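Local atomic coordinates of beta-agarase D (Zobellia galactanivorans, PDB entry 4ASM), a protein that hydrolyses the beta-1,4-galactosidic linkages of agarose in a random, endo-acting manner with retention of anomeric configuration, releasing mainly the tetramer. Residues Q159-G171 / Q215-W227. Residues are numbered along the deposited sequence; the frame is centred on the assembly and turned at random.
Sequences QEIDIMECYGGPG and QWGGKTIRIGVNW. With IMD (imidazole), chain C.
Gly217 N donates to Gly168 O at 2.8 Å, the hydrogen bond that joins the two segments. The bond is bent, with 141° at the hydrogen, and the donor stands above the carbonyl plane. The two backbones are very close here, Gly168 CA lying 3.8 Å from Gly217 CA, and neither residue brings a side chain into the space. Gly217 also sits inside the type II turn from Trp216 to Lys219, which leads into strand 220-227. Next to it, Cys166 SG touches Trp216 CB and meets the indole obliquely. SG gets there because it lies anti to its own backbone N (chi1 -177°).

Towards residue 227 the contact is mainly apolar. It belongs to the beta-sandwich core of the GH16 catalytic domain, where strands 159-166 and 220-229 face each other through their side chains. Ile163 and Met164 both face Ile150 of strand 147-153, a classic beta bulge. Ile163 CG1 packs on Val225 CG2 at 3.6 Å, and its CG2 lies over Gly224 CA. Met164 CB rests against Ile223 CD1 at 3.8 Å, the two side chains crossing at about a right angle. At the far end Ile161 CD1 sits 3.4 Å above the plane of the Trp227 indole, over its centre, as a CH-pi contact. Tyr131 meets the same indole.

The CB atoms of Asp162 and Glu165 point away from 215-227. Glu160 and Glu165 are probably the nucleophile and proton donor. An imidazole, probably from the crystallisation liquor, gives its N1-H to Glu160 OE2 at 2.6 Å, nearly straight at 170°, and is also hydrogen-bonded to Glu326 OE2. Glu165 OE1 is hydrogen-bonded to His184, while its OE2 lies 3.3 Å from imidazole C5.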
loop_
_atom_site.group_PDB
_atom_site.type_symbol
_atom_site.label_atom_id
_atom_site.label_comp_id
_atom_site.label_asym_id
_atom_site.label_seq_id
_atom_site.Cartn_x
_atom_site.Cartn_y
_atom_site.Cartn_z
ATOM N N GLN A 159 9.662 1.883 -8.847
ATOM C CA GLN A 159 9.116 2.973 -8.043
ATOM C C GLN A 159 7.719 2.616 -7.600
ATOM O O GLN A 159 6.904 2.180 -8.412
ATOM C CB GLN A 159 9.099 4.280 -8.831
ATOM C CG GLN A 159 10.494 4.742 -9.321
ATOM C CD GLN A 159 10.498 6.076 -10.068
ATOM O OE1 GLN A 159 11.486 6.412 -10.764
ATOM N NE2 GLN A 159 9.443 6.834 -9.946
ATOM N N GLU A 160 7.434 2.842 -6.314
ATOM C CA GLU A 160 6.159 2.421 -5.709
ATOM C C GLU A 160 5.704 3.429 -4.676
ATOM O O GLU A 160 6.518 3.954 -3.927
ATOM C CB GLU A 160 6.335 1.048 -5.059
ATOM C CG GLU A 160 5.207 0.612 -4.141
ATOM C CD GLU A 160 5.457 -0.748 -3.534
ATOM O OE1 GLU A 160 6.303 -1.516 -4.050
ATOM O OE2 GLU A 160 4.759 -1.056 -2.529
ATOM N N ILE A 161 4.407 3.705 -4.666
ATOM C CA ILE A 161 3.812 4.556 -3.625
ATOM C C ILE A 161 2.631 3.793 -3.095
ATOM O O ILE A 161 1.770 3.411 -3.861
ATOM C CB ILE A 161 3.346 5.911 -4.197
ATOM C CG1 ILE A 161 4.563 6.744 -4.619
ATOM C CG2 ILE A 161 2.456 6.669 -3.188
ATOM C CD1 ILE A 161 4.254 7.856 -5.643
ATOM N N ASP A 162 2.604 3.533 -1.791
ATOM C CA ASP A 162 1.489 2.791 -1.225
ATOM C C ASP A 162 0.423 3.754 -0.738
ATOM O O ASP A 162 0.730 4.880 -0.320
ATOM C CB ASP A 162 1.952 1.876 -0.094
ATOM C CG ASP A 162 2.940 0.856 -0.556
ATOM O OD1 ASP A 162 2.990 0.575 -1.775
ATOM O OD2 ASP A 162 3.690 0.355 0.285
ATOM N N ILE A 163 -0.826 3.308 -0.827
ATOM C CA ILE A 163 -1.938 4.001 -0.195
ATOM C C ILE A 163 -2.175 3.332 1.160
ATOM O O ILE A 163 -2.145 4.000 2.200
ATOM C CB ILE A 163 -3.184 3.997 -1.082
ATOM C CG1 ILE A 163 -2.957 4.953 -2.265
ATOM C CG2 ILE A 163 -4.376 4.495 -0.291
ATOM C CD1 ILE A 163 -3.134 4.370 -3.606
ATOM N N MET A 164 -2.390 2.023 1.149
ATOM C CA MET A 164 -2.572 1.287 2.395
ATOM C C MET A 164 -1.784 -0.021 2.369
ATOM O O MET A 164 -1.837 -0.770 1.388
ATOM C CB MET A 164 -4.047 0.974 2.600
ATOM C CG MET A 164 -4.315 0.106 3.850
ATOM S SD MET A 164 -6.067 -0.249 4.128
ATOM C CE MET A 164 -6.439 -1.262 2.691
ATOM N N GLU A 165 -1.064 -0.298 3.464
ATOM C CA GLU A 165 -0.531 -1.631 3.755
ATOM C C GLU A 165 -0.887 -1.852 5.219
ATOM O O GLU A 165 -0.338 -1.166 6.104
ATOM C CB GLU A 165 0.986 -1.677 3.560
ATOM C CG GLU A 165 1.619 -2.992 3.950
ATOM C CD GLU A 165 3.075 -3.037 3.555
ATOM O OE1 GLU A 165 3.818 -2.142 4.009
ATOM O OE2 GLU A 165 3.479 -3.947 2.784
ATOM N N CYS A 166 -1.841 -2.750 5.477
ATOM C CA CYS A 166 -2.374 -2.912 6.820
ATOM C C CYS A 166 -2.608 -4.386 7.112
ATOM O O CYS A 166 -3.246 -5.071 6.337
ATOM C CB CYS A 166 -3.686 -2.129 6.938
ATOM S SG CYS A 166 -4.405 -2.202 8.614
ATOM N N TYR A 167 -2.052 -4.860 8.226
ATOM C CA TYR A 167 -2.277 -6.227 8.707
ATOM C C TYR A 167 -3.242 -6.115 9.868
ATOM O O TYR A 167 -2.838 -6.146 11.041
ATOM C CB TYR A 167 -0.954 -6.873 9.147
ATOM C CG TYR A 167 0.189 -6.540 8.204
ATOM C CD1 TYR A 167 0.834 -5.317 8.283
ATOM C CD2 TYR A 167 0.643 -7.464 7.277
ATOM C CE1 TYR A 167 1.869 -4.979 7.430
ATOM C CE2 TYR A 167 1.703 -7.136 6.397
ATOM C CZ TYR A 167 2.299 -5.889 6.503
ATOM O OH TYR A 167 3.349 -5.510 5.669
ATOM N N GLY A 168 -4.518 -5.940 9.518
ATOM C CA GLY A 168 -5.482 -5.352 10.442
ATOM C C GLY A 168 -6.041 -6.216 11.544
ATOM O O GLY A 168 -6.598 -5.686 12.525
ATOM N N GLY A 169 -5.934 -7.530 11.399
ATOM C CA GLY A 169 -6.500 -8.423 12.403
ATOM C C GLY A 169 -5.452 -8.856 13.407
ATOM O O GLY A 169 -4.325 -9.196 13.029
ATOM N N PRO A 170 -5.790 -8.825 14.709
ATOM C CA PRO A 170 -4.817 -9.263 15.696
ATOM C C PRO A 170 -4.587 -10.763 15.725
ATOM O O PRO A 170 -3.640 -11.208 16.345
ATOM C CB PRO A 170 -5.423 -8.796 17.033
ATOM C CG PRO A 170 -6.881 -8.739 16.790
ATOM C CD PRO A 170 -7.022 -8.305 15.330
ATOM N N GLY A 171 -5.437 -11.538 15.070
ATOM C CA GLY A 171 -5.395 -12.994 15.207
ATOM C C GLY A 171 -6.293 -13.465 16.337
ATOM O O GLY A 171 -6.507 -12.749 17.305
ATOM N N GLN A 215 -7.629 -2.154 16.663
ATOM C CA GLN A 215 -7.410 -2.902 15.427
ATOM C C GLN A 215 -8.120 -2.223 14.282
ATOM O O GLN A 215 -9.210 -1.692 14.448
ATOM C CB GLN A 215 -7.880 -4.363 15.542
ATOM C CG GLN A 215 -9.402 -4.566 15.648
ATOM C CD GLN A 215 -9.777 -6.032 15.585
ATOM O OE1 GLN A 215 -10.264 -6.525 14.568
ATOM N NE2 GLN A 215 -9.529 -6.742 16.673
ATOM N N TRP A 216 -7.486 -2.281 13.107
ATOM C CA TRP A 216 -8.118 -1.775 11.893
ATOM C C TRP A 216 -8.934 -2.838 11.184
ATOM O O TRP A 216 -9.838 -2.500 10.421
ATOM C CB TRP A 216 -7.086 -1.139 10.960
ATOM C CG TRP A 216 -6.486 0.075 11.580
ATOM C CD1 TRP A 216 -5.259 0.185 12.181
ATOM C CD2 TRP A 216 -7.095 1.369 11.665
ATOM N NE1 TRP A 216 -5.073 1.465 12.640
ATOM C CE2 TRP A 216 -6.175 2.219 12.325
ATOM C CE3 TRP A 216 -8.328 1.901 11.226
ATOM C CZ2 TRP A 216 -6.458 3.572 12.590
ATOM C CZ3 TRP A 216 -8.604 3.251 11.476
ATOM C CH2 TRP A 216 -7.669 4.065 12.155
ATOM N N GLY A 217 -8.607 -4.108 11.431
ATOM C CA GLY A 217 -9.308 -5.214 10.794
ATOM C C GLY A 217 -10.796 -5.154 11.087
ATOM O O GLY A 217 -11.208 -5.026 12.241
ATOM N N GLY A 218 -11.603 -5.268 10.042
ATOM C CA GLY A 218 -13.064 -5.172 10.192
ATOM C C GLY A 218 -13.637 -3.767 10.169
ATOM O O GLY A 218 -14.869 -3.603 10.100
ATOM N N LYS A 219 -12.773 -2.750 10.216
ATOM C CA LYS A 219 -13.230 -1.353 10.139
ATOM C C LYS A 219 -13.267 -0.918 8.683
ATOM O O LYS A 219 -12.385 -1.299 7.889
ATOM C CB LYS A 219 -12.297 -0.413 10.916
ATOM C CG LYS A 219 -12.343 -0.600 12.415
ATOM C CD LYS A 219 -11.478 0.439 13.124
ATOM C CE LYS A 219 -12.141 0.948 14.392
ATOM N NZ LYS A 219 -13.097 2.058 14.081
ATOM N N THR A 220 -14.282 -0.133 8.316
ATOM C CA THR A 220 -14.227 0.515 7.015
ATOM C C THR A 220 -13.773 1.957 7.145
ATOM O O THR A 220 -14.307 2.753 7.945
ATOM C CB THR A 220 -15.378 0.209 5.988
ATOM O OG1 THR A 220 -15.907 1.379 5.325
ATOM C CG2 THR A 220 -16.351 -0.803 6.463
ATOM N N ILE A 221 -12.737 2.247 6.380
ATOM C CA ILE A 221 -12.046 3.516 6.438
ATOM C C ILE A 221 -11.987 4.105 5.030
ATOM O O ILE A 221 -12.163 3.387 4.030
ATOM C CB ILE A 221 -10.608 3.362 7.005
ATOM C CG1 ILE A 221 -9.726 2.487 6.107
ATOM C CG2 ILE A 221 -10.626 2.768 8.433
ATOM C CD1 ILE A 221 -8.225 2.531 6.548
ATOM N N ARG A 222 -11.740 5.408 4.947
ATOM C CA ARG A 222 -11.288 6.021 3.703
ATOM C C ARG A 222 -9.801 6.271 3.845
ATOM O O ARG A 222 -9.347 6.807 4.864
ATOM C CB ARG A 222 -11.987 7.357 3.463
ATOM C CG ARG A 222 -13.432 7.223 3.108
ATOM C CD ARG A 222 -13.902 8.561 2.597
ATOM N NE ARG A 222 -14.086 9.569 3.641
ATOM C CZ ARG A 222 -13.550 10.798 3.653
ATOM N NH1 ARG A 222 -12.717 11.243 2.707
ATOM N NH2 ARG A 222 -13.874 11.611 4.648
ATOM N N ILE A 223 -9.029 5.871 2.850
ATOM C CA ILE A 223 -7.577 6.090 2.911
ATOM C C ILE A 223 -7.092 6.497 1.522
ATOM O O ILE A 223 -7.499 5.911 0.518
ATOM C CB ILE A 223 -6.834 4.859 3.491
ATOM C CG1 ILE A 223 -5.325 5.122 3.636
ATOM C CG2 ILE A 223 -7.125 3.597 2.684
ATOM C CD1 ILE A 223 -4.659 4.117 4.585
ATOM N N GLY A 224 -6.211 7.481 1.482
ATOM C CA GLY A 224 -5.754 8.000 0.191
ATOM C C GLY A 224 -4.387 8.616 0.271
ATOM O O GLY A 224 -3.907 8.941 1.355
ATOM N N VAL A 225 -3.767 8.757 -0.889
ATOM C CA VAL A 225 -2.508 9.470 -1.023
ATOM C C VAL A 225 -2.630 10.572 -2.056
ATOM O O VAL A 225 -3.184 10.352 -3.146
ATOM C CB VAL A 225 -1.319 8.521 -1.357
ATOM C CG1 VAL A 225 -0.004 9.275 -1.389
ATOM C CG2 VAL A 225 -1.208 7.484 -0.333
ATOM N N ASN A 226 -2.131 11.755 -1.692
ATOM C CA ASN A 226 -1.993 12.850 -2.640
ATOM C C ASN A 226 -0.539 12.859 -3.075
ATOM O O ASN A 226 0.369 13.158 -2.276
ATOM C CB ASN A 226 -2.413 14.182 -2.003
ATOM C CG ASN A 226 -2.401 15.342 -3.002
ATOM O OD1 ASN A 226 -2.515 15.143 -4.213
ATOM N ND2 ASN A 226 -2.233 16.562 -2.485
ATOM N N TRP A 227 -0.312 12.440 -4.322
ATOM C CA TRP A 227 1.017 12.414 -4.911
ATOM C C TRP A 227 1.200 13.766 -5.586
ATOM O O TRP A 227 0.674 14.031 -6.675
ATOM C CB TRP A 227 1.133 11.230 -5.873
ATOM C CG TRP A 227 2.449 11.098 -6.559
ATOM C CD1 TRP A 227 3.613 11.771 -6.285
ATOM C CD2 TRP A 227 2.746 10.198 -7.633
ATOM N NE1 TRP A 227 4.608 11.355 -7.146
ATOM C CE2 TRP A 227 4.094 10.396 -7.984
ATOM C CE3 TRP A 227 1.991 9.248 -8.336
ATOM C CZ2 TRP A 227 4.704 9.676 -9.009
ATOM C CZ3 TRP A 227 2.581 8.557 -9.346
ATOM C CH2 TRP A 227 3.931 8.758 -9.673
HETATM N N1 IMD C . 3.551 -3.146 -1.547
HETATM C C2 IMD C . 3.268 -4.290 -2.194
HETATM N N3 IMD C . 2.508 -5.059 -1.388
HETATM C C4 IMD C . 2.297 -4.401 -0.224
HETATM C C5 IMD C . 2.960 -3.186 -0.333
#